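Ribosome-inactivating protein 3 (Zea mays, PDB 2PQI) is a maize member of the ribosome-inactivating protein family, built as a single chain in which a mixed beta sheet packs against a mainly helical body. Local coordinates at residues 47-52 with 67-72; 57-62 with 131-136; 102-107 with 147-152; 164-169 with 230-235. One frame throughout, in Å; residues are numbered along the deposited sequence.

Interaction 1. Residues 47-52 with 67-72; sequences KVPELW and AIRMDN
Arg69 lies across the Trp52 indole and the Pro49 ring, which both meet it from the same side. Trp52 and Arg69 form an antiparallel non-hydrogen-bonded pair where strand 52-58 begins and strand 63-69 ends, with both side chains on one sheet face. Arg69 CB stands over the six-membered ring of Trp52, 4.2 Å from the centroid, close to the normal, a CH-pi contact. With CG between backbone N and carbonyl carbon (chi1 49°) and a bend at chi3 (-62°), the chain carries its guanidinium over to Pro49, whose CB covers one face, 4.0 Å from Arg69 NE; the two side chains cross at nearly a right angle. In the guanidinium plane, Arg69 NE meets Asp71 OD1 at 3.0 Å and Arg69 NH2 meets Asp71 OD2 at 3.1 Å, a side-on grip using the syn lone pairs, while a water links NH1 to Lys47 O. Leu51 CB packs on Met70 CB at 4.0 Å where Met70 N donates to Leu51 O (3.2 Å). Asp71 OD2 also accepts from Lys46 N. Arginine suits this place because its flat cation uses face and edge at once: the two-nitrogen salt bridge fixes the guanidinium's rotation and probably keeps the buried Asp71 ionised.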
loop_
_atom_site.group_PDB
_atom_site.type_symbol
_atom_site.label_atom_id
_atom_site.label_comp_id
_atom_site.label_asym_id
_atom_site.label_seq_id
_atom_site.Cartn_x
_atom_site.Cartn_y
_atom_site.Cartn_z
ATOM N N LYS A 47 13.045 -8.300 -11.090
ATOM C CA LYS A 47 13.343 -7.030 -11.724
ATOM C C LYS A 47 12.033 -6.613 -12.409
ATOM O O LYS A 47 11.536 -5.499 -12.229
ATOM C CB LYS A 47 14.445 -7.240 -12.751
ATOM C CG LYS A 47 15.600 -6.277 -12.631
ATOM C CD LYS A 47 16.948 -6.991 -12.848
ATOM C CE LYS A 47 17.461 -7.660 -11.563
ATOM N NZ LYS A 47 18.782 -8.339 -11.748
ATOM N N VAL A 48 11.475 -7.544 -13.176
ATOM C CA VAL A 48 10.237 -7.339 -13.899
ATOM C C VAL A 48 9.199 -8.197 -13.195
ATOM O O VAL A 48 9.236 -9.418 -13.298
ATOM C CB VAL A 48 10.369 -7.811 -15.377
ATOM C CG1 VAL A 48 9.009 -7.793 -16.053
ATOM C CG2 VAL A 48 11.340 -6.912 -16.135
ATOM N N PRO A 49 8.261 -7.571 -12.462
ATOM C CA PRO A 49 7.201 -8.273 -11.727
ATOM C C PRO A 49 6.269 -9.105 -12.601
ATOM O O PRO A 49 5.858 -8.668 -13.673
ATOM C CB PRO A 49 6.464 -7.136 -11.021
ATOM C CG PRO A 49 6.681 -5.986 -11.932
ATOM C CD PRO A 49 8.131 -6.115 -12.286
ATOM N N GLU A 50 5.930 -10.306 -12.143
ATOM C CA GLU A 50 5.037 -11.154 -12.922
ATOM C C GLU A 50 3.633 -11.227 -12.333
ATOM O O GLU A 50 2.681 -11.509 -13.044
ATOM C CB GLU A 50 5.634 -12.563 -13.103
ATOM C CG GLU A 50 5.380 -13.580 -11.994
ATOM C CD GLU A 50 6.057 -14.919 -12.286
ATOM O OE1 GLU A 50 6.911 -14.956 -13.201
ATOM O OE2 GLU A 50 5.748 -15.924 -11.604
ATOM N N LEU A 51 3.498 -10.956 -11.040
ATOM C CA LEU A 51 2.185 -10.976 -10.404
ATOM C C LEU A 51 1.755 -9.555 -10.085
ATOM O O LEU A 51 2.521 -8.787 -9.492
ATOM C CB LEU A 51 2.213 -11.828 -9.132
ATOM C CG LEU A 51 2.442 -13.310 -9.429
ATOM C CD1 LEU A 51 2.513 -14.082 -8.134
ATOM C CD2 LEU A 51 1.311 -13.837 -10.301
ATOM N N TRP A 52 0.527 -9.220 -10.489
ATOM C CA TRP A 52 -0.030 -7.889 -10.299
ATOM C C TRP A 52 -1.406 -7.853 -9.685
ATOM O O TRP A 52 -2.251 -8.720 -9.943
ATOM C CB TRP A 52 -0.114 -7.126 -11.628
ATOM C CG TRP A 52 1.197 -6.720 -12.196
ATOM C CD1 TRP A 52 2.010 -7.473 -12.982
ATOM C CD2 TRP A 52 1.859 -5.461 -12.017
ATOM N NE1 TRP A 52 3.138 -6.765 -13.312
ATOM C CE2 TRP A 52 3.072 -5.524 -12.735
ATOM C CE3 TRP A 52 1.542 -4.285 -11.320
ATOM C CZ2 TRP A 52 3.984 -4.451 -12.778
ATOM C CZ3 TRP A 52 2.447 -3.220 -11.360
ATOM C CH2 TRP A 52 3.659 -3.316 -12.090
ATOM N N ALA A 67 -2.348 -0.085 -9.950
ATOM C CA ALA A 67 -1.516 -1.158 -10.478
ATOM C C ALA A 67 -0.435 -1.551 -9.476
ATOM O O ALA A 67 0.675 -1.020 -9.500
ATOM C CB ALA A 67 -0.890 -0.742 -11.801
ATOM N N ILE A 68 -0.774 -2.488 -8.598
ATOM C CA ILE A 68 0.071 -2.843 -7.466
ATOM C C ILE A 68 0.829 -4.130 -7.778
ATOM O O ILE A 68 0.239 -5.127 -8.211
ATOM C CB ILE A 68 -0.807 -3.025 -6.184
ATOM C CG1 ILE A 68 -1.498 -1.699 -5.842
ATOM C CG2 ILE A 68 0.023 -3.491 -4.993
ATOM C CD1 ILE A 68 -2.645 -1.842 -4.865
ATOM N N ARG A 69 2.146 -4.096 -7.603
ATOM C CA ARG A 69 2.951 -5.292 -7.819
ATOM C C ARG A 69 2.927 -6.135 -6.535
ATOM O O ARG A 69 3.347 -5.699 -5.457
ATOM C CB ARG A 69 4.390 -4.922 -8.197
ATOM C CG ARG A 69 5.044 -3.906 -7.308
ATOM C CD ARG A 69 6.416 -3.592 -7.844
ATOM N NE ARG A 69 7.301 -4.762 -7.863
ATOM C CZ ARG A 69 8.519 -4.774 -8.409
ATOM N NH1 ARG A 69 9.003 -3.679 -8.984
ATOM N NH2 ARG A 69 9.256 -5.878 -8.384
ATOM N N MET A 70 2.425 -7.359 -6.665
ATOM C CA MET A 70 2.147 -8.199 -5.506
ATOM C C MET A 70 3.410 -8.449 -4.689
ATOM O O MET A 70 3.375 -8.455 -3.459
ATOM C CB MET A 70 1.533 -9.530 -5.944
ATOM C CG MET A 70 0.078 -9.705 -5.539
ATOM S SD MET A 70 -0.779 -10.938 -6.537
ATOM C CE MET A 70 -0.679 -12.370 -5.465
ATOM N N ASP A 71 4.526 -8.651 -5.382
ATOM C CA ASP A 71 5.696 -9.285 -4.784
ATOM C C ASP A 71 6.340 -8.385 -3.734
ATOM O O ASP A 71 7.159 -8.837 -2.934
ATOM C CB ASP A 71 6.718 -9.649 -5.863
ATOM C CG ASP A 71 7.317 -8.427 -6.533
ATOM O OD1 ASP A 71 6.726 -7.333 -6.417
ATOM O OD2 ASP A 71 8.379 -8.562 -7.178
ATOM N N ASN A 72 5.949 -7.112 -3.729
ATOM C CA ASN A 72 6.260 -6.209 -2.619
ATOM C C ASN A 72 5.165 -5.170 -2.353
ATOM O O ASN A 72 5.438 -4.072 -1.866
ATOM C CB ASN A 72 7.600 -5.511 -2.855
ATOM C CG ASN A 72 7.757 -5.016 -4.279
ATOM O OD1 ASN A 72 6.872 -4.351 -4.819
ATOM N ND2 ASN A 72 8.888 -5.338 -4.896
HETATM O O HOH W 1 11.819 -3.654 -10.435
#

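Interaction 2. Residues 57-62 with 131-136; sequences LKTRTS and RAVNDL
Ser62 and Asn134 bring their CA atoms to 5.8 Å where the turn after strand 52-58 lies against helix 126-137, while Leu57, on the strand, stands 7.0 Å from Val133, CA to CA. The turn is that of a beta hairpin, closed by the backbone bond from Thr59 N to Ser62 O at 2.8 Å, and the helix presents two successive residues to it. Asn134 extends its amide to Thr59 from the opposing direction: ND2 donates to Thr59 OG1 at a short 2.6 Å, with the oxygen near the amide plane. Thr59 can take this bond because its hydroxyl sits between backbone N and carbonyl carbon (chi1 53°), from where it also donates to Ser62 O, coming from above the carbonyl plane. One hydroxyl joins helix to turn as acceptor and braces the turn as donor. A threonine also supplies a methyl, and Thr59 CG2 slides past Val133, 4.0 Å from its CB. Val133 divides its branches, CG2 lying 3.9 Å from Leu57 CB and CG1 3.6 Å from Leu57 O, so a beta-branched residue fits against the strand end. On the helix, Val133 and Leu136 also rest on Ile64 of strand 63-69, and Leu136 reaches Leu153 and Leu156 of helix 149-165; towards strand 2-8, at one edge of the sheet, Thr59 touches Val9 in the loop after it.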
loop_
_atom_site.group_PDB
_atom_site.type_symbol
_atom_site.label_atom_id
_atom_site.label_comp_id
_atom_site.label_asym_id
_atom_site.label_seq_id
_atom_site.Cartn_x
_atom_site.Cartn_y
_atom_site.Cartn_z
ATOM N N LEU A 57 -10.844 1.646 -7.593
ATOM C CA LEU A 57 -11.484 2.441 -6.568
ATOM C C LEU A 57 -12.428 3.362 -7.338
ATOM O O LEU A 57 -11.993 4.147 -8.196
ATOM C CB LEU A 57 -10.436 3.256 -5.804
ATOM C CG LEU A 57 -9.280 2.473 -5.161
ATOM C CD1 LEU A 57 -8.243 3.457 -4.599
ATOM C CD2 LEU A 57 -9.804 1.540 -4.049
ATOM N N LYS A 58 -13.724 3.247 -7.070
ATOM C CA LYS A 58 -14.668 4.092 -7.787
ATOM C C LYS A 58 -15.594 4.861 -6.876
ATOM O O LYS A 58 -16.153 4.320 -5.933
ATOM C CB LYS A 58 -15.482 3.266 -8.783
ATOM C CG LYS A 58 -16.689 2.597 -8.215
ATOM C CD LYS A 58 -17.616 2.180 -9.346
ATOM C CE LYS A 58 -18.012 3.376 -10.200
ATOM N NZ LYS A 58 -18.959 2.980 -11.266
ATOM N N THR A 59 -15.727 6.148 -7.158
ATOM C CA THR A 59 -16.583 7.019 -6.375
ATOM C C THR A 59 -17.947 7.037 -7.039
ATOM O O THR A 59 -18.312 6.093 -7.733
ATOM C CB THR A 59 -16.017 8.441 -6.335
ATOM O OG1 THR A 59 -15.764 8.891 -7.676
ATOM C CG2 THR A 59 -14.732 8.474 -5.528
ATOM N N ARG A 60 -18.707 8.101 -6.834
ATOM C CA ARG A 60 -20.021 8.175 -7.454
ATOM C C ARG A 60 -19.943 8.864 -8.822
ATOM O O ARG A 60 -20.854 8.761 -9.643
ATOM C CB ARG A 60 -20.993 8.894 -6.513
ATOM C CG ARG A 60 -21.649 7.966 -5.491
ATOM C CD ARG A 60 -22.302 8.744 -4.363
ATOM N NE ARG A 60 -22.876 10.001 -4.836
ATOM C CZ ARG A 60 -23.926 10.099 -5.652
ATOM N NH1 ARG A 60 -24.537 9.004 -6.094
ATOM N NH2 ARG A 60 -24.359 11.296 -6.036
ATOM N N THR A 61 -18.820 9.520 -9.082
ATOM C CA THR A 61 -18.632 10.239 -10.330
ATOM C C THR A 61 -17.477 9.778 -11.207
ATOM O O THR A 61 -17.526 9.936 -12.426
ATOM C CB THR A 61 -18.436 11.702 -10.044
ATOM O OG1 THR A 61 -17.651 11.834 -8.853
ATOM C CG2 THR A 61 -19.781 12.380 -9.857
ATOM N N SER A 62 -16.429 9.230 -10.604
ATOM C CA SER A 62 -15.297 8.758 -11.393
ATOM C C SER A 62 -14.630 7.559 -10.737
ATOM O O SER A 62 -15.169 6.979 -9.792
ATOM C CB SER A 62 -14.275 9.883 -11.572
ATOM O OG SER A 62 -13.376 9.577 -12.623
ATOM N N ARG A 131 -11.865 12.084 -2.358
ATOM C CA ARG A 131 -11.234 13.251 -2.954
ATOM C C ARG A 131 -10.029 12.846 -3.807
ATOM O O ARG A 131 -9.862 13.332 -4.926
ATOM C CB ARG A 131 -10.806 14.255 -1.871
ATOM C CG ARG A 131 -11.971 15.021 -1.244
ATOM C CD ARG A 131 -11.509 16.200 -0.379
ATOM N NE ARG A 131 -11.001 15.806 0.937
ATOM C CZ ARG A 131 -11.767 15.533 1.993
ATOM N NH1 ARG A 131 -13.091 15.612 1.898
ATOM N NH2 ARG A 131 -11.210 15.178 3.148
ATOM N N ALA A 132 -9.199 11.941 -3.292
ATOM C CA ALA A 132 -8.014 11.496 -4.031
ATOM C C ALA A 132 -8.343 10.858 -5.383
ATOM O O ALA A 132 -7.722 11.194 -6.407
ATOM C CB ALA A 132 -7.203 10.520 -3.181
ATOM N N VAL A 133 -9.309 9.940 -5.382
ATOM C CA VAL A 133 -9.715 9.262 -6.607
ATOM C C VAL A 133 -10.222 10.250 -7.655
ATOM O O VAL A 133 -9.760 10.243 -8.807
ATOM C CB VAL A 133 -10.849 8.224 -6.360
ATOM C CG1 VAL A 133 -11.301 7.630 -7.698
ATOM C CG2 VAL A 133 -10.373 7.119 -5.403
ATOM N N ASN A 134 -11.164 11.105 -7.259
ATOM C CA ASN A 134 -11.735 12.067 -8.203
ATOM C C ASN A 134 -10.681 12.976 -8.788
ATOM O O ASN A 134 -10.708 13.270 -9.978
ATOM C CB ASN A 134 -12.840 12.891 -7.536
ATOM C CG ASN A 134 -14.072 12.061 -7.226
ATOM O OD1 ASN A 134 -14.850 12.392 -6.329
ATOM N ND2 ASN A 134 -14.262 10.979 -7.974
ATOM N N ASP A 135 -9.745 13.407 -7.953
ATOM C CA ASP A 135 -8.679 14.281 -8.415
ATOM C C ASP A 135 -7.708 13.548 -9.343
ATOM O O ASP A 135 -7.389 14.044 -10.424
ATOM C CB ASP A 135 -7.937 14.884 -7.215
ATOM C CG ASP A 135 -8.595 16.164 -6.703
ATOM O OD1 ASP A 135 -8.315 17.242 -7.274
ATOM O OD2 ASP A 135 -9.398 16.096 -5.744
ATOM N N LEU A 136 -7.249 12.368 -8.937
ATOM C CA LEU A 136 -6.318 11.609 -9.763
ATOM C C LEU A 136 -6.950 11.207 -11.082
ATOM O O LEU A 136 -6.251 11.007 -12.074
ATOM C CB LEU A 136 -5.835 10.368 -9.014
ATOM C CG LEU A 136 -4.861 10.682 -7.875
ATOM C CD1 LEU A 136 -4.613 9.449 -7.000
ATOM C CD2 LEU A 136 -3.569 11.186 -8.496
#

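Interaction 3. Residues 102-107 with 147-152; sequences RWLGFG and ADTKSK
Phe106 and Lys150 make the apolar heart of the contact. The aliphatic chain of Lys150, extended beyond CG, runs antiparallel to the phenylalanine side chain across one ring face. Its CG lies 3.7 Å from the centroid of the Phe106 ring, 18° off the normal, in a CH-pi contact, and its CE reaches 3.7 Å from Phe106 CG. The exact position of Lys150 CG is somewhat doubtful, since the model sets it too near Ala147 CB. With CG between backbone N and carbonyl carbon (chi1 59°), Phe106 turns its ring to the helix, one face towards Lys150; on the opposite face Leu104 CB stands 3.8 Å above the ring plane, so the phenyl is held between a neighbour of its own segment and the helix. A lysine serves well here because its methylenes can cover a ring while its amine goes on past it to a weak hydrogen bond with the carbonyl of Asp112.

Here the loop leaving strand 102-103, an edge strand of the mixed sheet, packs on the first turn of helix 149-165. Gly105 separates Leu104 from Phe106 with a positive phi (87°), a conformation in which a side chain would press on the preceding carbonyl oxygen, and both neighbours aim at the helix.

Polar atoms contribute by van der Waals contact, for no hydrogen bond crosses between the segments. Thr149 OG1 comes to the edge of the ring, near its plane, 3.6 Å from Phe106 CZ, and lies 4.3 Å from Leu104 CD2. Leu104 and Phe106 both extend to Leu153, one turn further along the helix.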
loop_
_atom_site.group_PDB
_atom_site.type_symbol
_atom_site.label_atom_id
_atom_site.label_comp_id
_atom_site.label_asym_id
_atom_site.label_seq_id
_atom_site.Cartn_x
_atom_site.Cartn_y
_atom_site.Cartn_z
ATOM N N ARG A 102 2.683 6.787 -18.980
ATOM C CA ARG A 102 3.369 8.073 -18.881
ATOM C C ARG A 102 3.983 8.154 -17.500
ATOM O O ARG A 102 3.424 7.648 -16.527
ATOM C CB ARG A 102 2.386 9.231 -19.062
ATOM C CG ARG A 102 1.554 9.136 -20.323
ATOM C CD ARG A 102 0.664 10.345 -20.466
ATOM N NE ARG A 102 -0.165 10.271 -21.664
ATOM C CZ ARG A 102 -1.063 11.188 -22.012
ATOM N NH1 ARG A 102 -1.772 11.032 -23.123
ATOM N NH2 ARG A 102 -1.251 12.264 -21.256
ATOM N N TRP A 103 5.140 8.783 -17.411
ATOM C CA TRP A 103 5.803 8.925 -16.130
ATOM C C TRP A 103 5.176 10.087 -15.365
ATOM O O TRP A 103 4.731 11.057 -15.966
ATOM C CB TRP A 103 7.297 9.177 -16.344
ATOM C CG TRP A 103 8.039 8.031 -16.996
ATOM C CD1 TRP A 103 8.572 8.004 -18.261
ATOM C CD2 TRP A 103 8.377 6.773 -16.393
ATOM N NE1 TRP A 103 9.220 6.812 -18.475
ATOM C CE2 TRP A 103 9.115 6.034 -17.349
ATOM C CE3 TRP A 103 8.122 6.195 -15.138
ATOM C CZ2 TRP A 103 9.607 4.754 -17.093
ATOM C CZ3 TRP A 103 8.607 4.916 -14.881
ATOM C CH2 TRP A 103 9.341 4.207 -15.858
ATOM N N LEU A 104 5.123 9.976 -14.042
ATOM C CA LEU A 104 4.565 11.036 -13.200
ATOM C C LEU A 104 5.619 12.111 -12.945
ATOM O O LEU A 104 5.308 13.210 -12.496
ATOM C CB LEU A 104 4.114 10.463 -11.853
ATOM C CG LEU A 104 2.707 9.887 -11.695
ATOM C CD1 LEU A 104 2.634 9.004 -10.444
ATOM C CD2 LEU A 104 1.711 11.025 -11.593
ATOM N N GLY A 105 6.874 11.778 -13.223
ATOM C CA GLY A 105 7.955 12.719 -12.996
ATOM C C GLY A 105 8.503 12.657 -11.581
ATOM O O GLY A 105 9.238 13.538 -11.152
ATOM N N PHE A 106 8.137 11.617 -10.844
ATOM C CA PHE A 106 8.610 11.447 -9.476
ATOM C C PHE A 106 8.353 10.011 -9.045
ATOM O O PHE A 106 7.438 9.370 -9.546
ATOM C CB PHE A 106 7.940 12.471 -8.534
ATOM C CG PHE A 106 6.426 12.397 -8.482
ATOM C CD1 PHE A 106 5.785 11.482 -7.641
ATOM C CD2 PHE A 106 5.643 13.270 -9.244
ATOM C CE1 PHE A 106 4.387 11.434 -7.556
ATOM C CE2 PHE A 106 4.241 13.231 -9.170
ATOM C CZ PHE A 106 3.611 12.306 -8.316
ATOM N N GLY A 107 9.173 9.530 -8.119
ATOM C CA GLY A 107 9.054 8.176 -7.622
ATOM C C GLY A 107 7.936 8.031 -6.612
ATOM O O GLY A 107 7.319 9.009 -6.192
ATOM N N ALA A 147 2.449 18.686 -7.594
ATOM C CA ALA A 147 2.000 17.485 -6.902
ATOM C C ALA A 147 1.374 17.828 -5.553
ATOM O O ALA A 147 1.993 17.646 -4.506
ATOM C CB ALA A 147 3.156 16.514 -6.720
ATOM N N ASP A 148 0.153 18.353 -5.584
ATOM C CA ASP A 148 -0.900 17.895 -4.685
ATOM C C ASP A 148 -1.366 16.512 -5.116
ATOM O O ASP A 148 -2.200 15.888 -4.462
ATOM C CB ASP A 148 -2.076 18.873 -4.695
ATOM C CG ASP A 148 -2.369 19.446 -3.322
ATOM O OD1 ASP A 148 -3.378 19.037 -2.709
ATOM O OD2 ASP A 148 -1.591 20.305 -2.857
ATOM N N THR A 149 -0.813 16.045 -6.230
ATOM C CA THR A 149 -1.070 14.706 -6.718
ATOM C C THR A 149 -0.175 13.744 -5.957
ATOM O O THR A 149 -0.474 12.559 -5.869
ATOM C CB THR A 149 -0.834 14.582 -8.250
ATOM O OG1 THR A 149 0.252 13.690 -8.499
ATOM C CG2 THR A 149 -0.522 15.928 -8.870
ATOM N N LYS A 150 0.915 14.259 -5.395
ATOM C CA LYS A 150 1.807 13.432 -4.595
ATOM C C LYS A 150 1.036 13.169 -3.306
ATOM O O LYS A 150 1.046 12.066 -2.749
ATOM C CB LYS A 150 3.092 14.184 -4.245
ATOM C CG LYS A 150 4.086 14.338 -5.366
ATOM C CD LYS A 150 5.348 15.016 -4.861
ATOM C CE LYS A 150 6.431 15.047 -5.943
ATOM N NZ LYS A 150 7.775 15.512 -5.452
ATOM N N SER A 151 0.356 14.213 -2.846
ATOM C CA SER A 151 -0.428 14.159 -1.618
ATOM C C SER A 151 -1.608 13.189 -1.735
ATOM O O SER A 151 -1.943 12.484 -0.785
ATOM C CB SER A 151 -0.919 15.572 -1.260
ATOM O OG SER A 151 -2.327 15.603 -1.104
ATOM N N LYS A 152 -2.241 13.162 -2.900
ATOM C CA LYS A 152 -3.365 12.262 -3.126
ATOM C C LYS A 152 -2.875 10.824 -3.265
ATOM O O LYS A 152 -3.574 9.879 -2.906
ATOM C CB LYS A 152 -4.123 12.680 -4.394
ATOM C CG LYS A 152 -4.903 13.971 -4.243
ATOM C CD LYS A 152 -6.024 13.758 -3.243
ATOM C CE LYS A 152 -6.846 15.014 -2.995
ATOM N NZ LYS A 152 -6.161 15.929 -2.048
#

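Interaction 4. Residues 164-169 with 230-235; sequences LRFNTV and RIVALV
Extended backbone torsions at Phe166 (psi 135°) and at Val232 (psi 126°) take both segments out of helical conformation and lay them alongside each other, CA to CA 4.2 Å, in a single backbone bridge. The Asn167 CG, anti to the carbonyl carbon (chi1 -62°), turns its amide along residues 230-233. Backbone bonds hold the junction. Arg165 O accepts from Ala233 N at 2.7 Å and Leu234 N at 3.3 Å, both from one face of its plane; these take up a carbonyl at the end of helix 149-165. In return Ile231 O, ending helix 225-231, receives Asn167 N, modelled at a doubtful 2.5 Å and nearly in line with the C=O, and Thr168 N weakly. Asparagine suits this place: ND2 donates weakly to Arg230 O, OD1 accepts from Arg171 of helix 167-175, and the amide runs beside Ala233, whose CB lies 3.4 Å from both Asn167 ND2 and OD1, oblique to the amide plane; alanine is small enough to be approached so closely. The apolar side belongs to Phe166, whose CE2 lies 3.4 Å from Val232 CG1 and whose edge meets Ile231 CG2. That methyl also rests 3.6 Å from Thr168 CG2. Around the bridge, Trp196 of helix 196-208 packs edge-to-face on Phe166, helix 16-28 adds Arg24, bonded to Leu164 O, and helix 187-193 touches Phe166 through Val193. Arg165 directs its guanidinium to the carbonyl of Asn72, just beyond strand 63-69.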
loop_
_atom_site.group_PDB
_atom_site.type_symbol
_atom_site.label_atom_id
_atom_site.label_comp_id
_atom_site.label_asym_id
_atom_site.label_seq_id
_atom_site.Cartn_x
_atom_site.Cartn_y
_atom_site.Cartn_z
ATOM N N LEU A 164 -3.057 -3.328 3.331
ATOM C CA LEU A 164 -2.943 -4.738 2.971
ATOM C C LEU A 164 -1.779 -5.405 3.703
ATOM O O LEU A 164 -1.858 -6.571 4.064
ATOM C CB LEU A 164 -2.730 -4.892 1.465
ATOM C CG LEU A 164 -3.878 -4.491 0.540
ATOM C CD1 LEU A 164 -3.400 -4.451 -0.906
ATOM C CD2 LEU A 164 -5.026 -5.467 0.719
ATOM N N ARG A 165 -0.700 -4.660 3.921
ATOM C CA ARG A 165 0.490 -5.203 4.583
ATOM C C ARG A 165 0.451 -5.318 6.106
ATOM O O ARG A 165 1.027 -6.248 6.664
ATOM C CB ARG A 165 1.726 -4.358 4.265
ATOM C CG ARG A 165 2.197 -4.276 2.824
ATOM C CD ARG A 165 3.146 -3.093 2.753
ATOM N NE ARG A 165 3.864 -2.992 1.492
ATOM C CZ ARG A 165 4.782 -2.064 1.241
ATOM N NH1 ARG A 165 5.085 -1.156 2.170
ATOM N NH2 ARG A 165 5.406 -2.053 0.065
ATOM N N PHE A 166 -0.181 -4.356 6.779
ATOM C CA PHE A 166 -0.199 -4.342 8.238
ATOM C C PHE A 166 -1.572 -4.443 8.869
ATOM O O PHE A 166 -2.515 -3.773 8.443
ATOM C CB PHE A 166 0.435 -3.050 8.794
ATOM C CG PHE A 166 1.874 -2.809 8.386
ATOM C CD1 PHE A 166 2.181 -2.177 7.177
ATOM C CD2 PHE A 166 2.916 -3.154 9.243
ATOM C CE1 PHE A 166 3.514 -1.889 6.831
ATOM C CE2 PHE A 166 4.248 -2.877 8.915
ATOM C CZ PHE A 166 4.549 -2.241 7.702
ATOM N N ASN A 167 -1.695 -5.293 9.882
ATOM C CA ASN A 167 -2.928 -5.378 10.660
ATOM C C ASN A 167 -3.107 -4.158 11.556
ATOM O O ASN A 167 -4.225 -3.814 11.941
ATOM C CB ASN A 167 -2.945 -6.656 11.499
ATOM C CG ASN A 167 -2.905 -7.912 10.652
ATOM O OD1 ASN A 167 -3.846 -8.207 9.915
ATOM N ND2 ASN A 167 -1.812 -8.659 10.751
ATOM N N THR A 168 -1.994 -3.513 11.883
ATOM C CA THR A 168 -2.011 -2.225 12.566
ATOM C C THR A 168 -2.680 -1.118 11.749
ATOM O O THR A 168 -3.549 -0.413 12.251
ATOM C CB THR A 168 -0.568 -1.774 12.949
ATOM O OG1 THR A 168 -0.619 -0.514 13.627
ATOM C CG2 THR A 168 0.293 -1.622 11.726
ATOM N N VAL A 169 -2.270 -0.964 10.495
ATOM C CA VAL A 169 -2.833 0.054 9.618
ATOM C C VAL A 169 -4.291 -0.216 9.259
ATOM O O VAL A 169 -5.135 0.681 9.331
ATOM C CB VAL A 169 -2.056 0.145 8.285
ATOM C CG1 VAL A 169 -2.748 1.113 7.345
ATOM C CG2 VAL A 169 -0.651 0.575 8.523
ATOM N N ARG A 230 1.325 -10.011 14.908
ATOM C CA ARG A 230 0.039 -9.320 14.958
ATOM C C ARG A 230 0.070 -7.969 14.240
ATOM O O ARG A 230 -0.981 -7.450 13.867
ATOM C CB ARG A 230 -0.428 -9.108 16.398
ATOM C CG ARG A 230 0.344 -8.048 17.118
ATOM C CD ARG A 230 -0.539 -7.258 18.057
ATOM N NE ARG A 230 0.145 -6.034 18.453
ATOM C CZ ARG A 230 -0.452 -4.860 18.614
ATOM N NH1 ARG A 230 -1.760 -4.740 18.420
ATOM N NH2 ARG A 230 0.271 -3.798 18.944
ATOM N N ILE A 231 1.258 -7.394 14.048
ATOM C CA ILE A 231 1.352 -6.110 13.348
ATOM C C ILE A 231 1.323 -6.301 11.830
ATOM O O ILE A 231 0.449 -5.761 11.152
ATOM C CB ILE A 231 2.637 -5.322 13.743
ATOM C CG1 ILE A 231 2.589 -4.994 15.240
ATOM C CG2 ILE A 231 2.754 -4.015 12.899
ATOM C CD1 ILE A 231 3.913 -4.512 15.830
ATOM N N VAL A 232 2.260 -7.081 11.298
ATOM C CA VAL A 232 2.309 -7.304 9.856
ATOM C C VAL A 232 1.447 -8.482 9.420
ATOM O O VAL A 232 1.579 -9.600 9.941
ATOM C CB VAL A 232 3.758 -7.534 9.359
ATOM C CG1 VAL A 232 4.548 -6.245 9.416
ATOM C CG2 VAL A 232 4.436 -8.560 10.214
ATOM N N ALA A 233 0.549 -8.225 8.472
ATOM C CA ALA A 233 -0.330 -9.268 7.956
ATOM C C ALA A 233 0.374 -10.124 6.898
ATOM O O ALA A 233 0.259 -11.341 6.903
ATOM C CB ALA A 233 -1.608 -8.636 7.355
ATOM N N LEU A 234 1.097 -9.476 5.988
ATOM C CA LEU A 234 1.787 -10.176 4.917
ATOM C C LEU A 234 3.262 -9.807 4.871
ATOM O O LEU A 234 3.629 -8.619 4.864
ATOM C CB LEU A 234 1.120 -9.844 3.588
ATOM C CG LEU A 234 -0.345 -10.285 3.507
ATOM C CD1 LEU A 234 -1.051 -9.550 2.359
ATOM C CD2 LEU A 234 -0.403 -11.802 3.351
ATOM N N VAL A 235 4.116 -10.830 4.838
ATOM C CA VAL A 235 5.553 -10.585 4.813
ATOM C C VAL A 235 6.241 -10.697 3.460
ATOM O O VAL A 235 5.931 -11.524 2.609
ATOM C CB VAL A 235 6.309 -11.484 5.810
ATOM C CG1 VAL A 235 5.830 -11.209 7.225
ATOM C CG2 VAL A 235 6.124 -12.923 5.450
#

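How the interactions relate
From the N terminus, interaction 1 closes the first and shortest loop, joining the approach to strand 52-58 with the end of strand 63-69. Interaction 2 opens within that loop, at the hairpin turn between these strands, and closes beyond it on helix 126-137, so the two cross. Interaction 3 starts after interaction 1 has closed and crosses interaction 2 in turn, fastening the far edge of the sheet to helix 149-165; the two touch where Lys152 packs on Ala132. Interaction 4 follows in series, binding the end of that same helix to the C-terminal part. Interactions 1 and 4 meet through Asn72 and Arg165, connecting sheet and helical body.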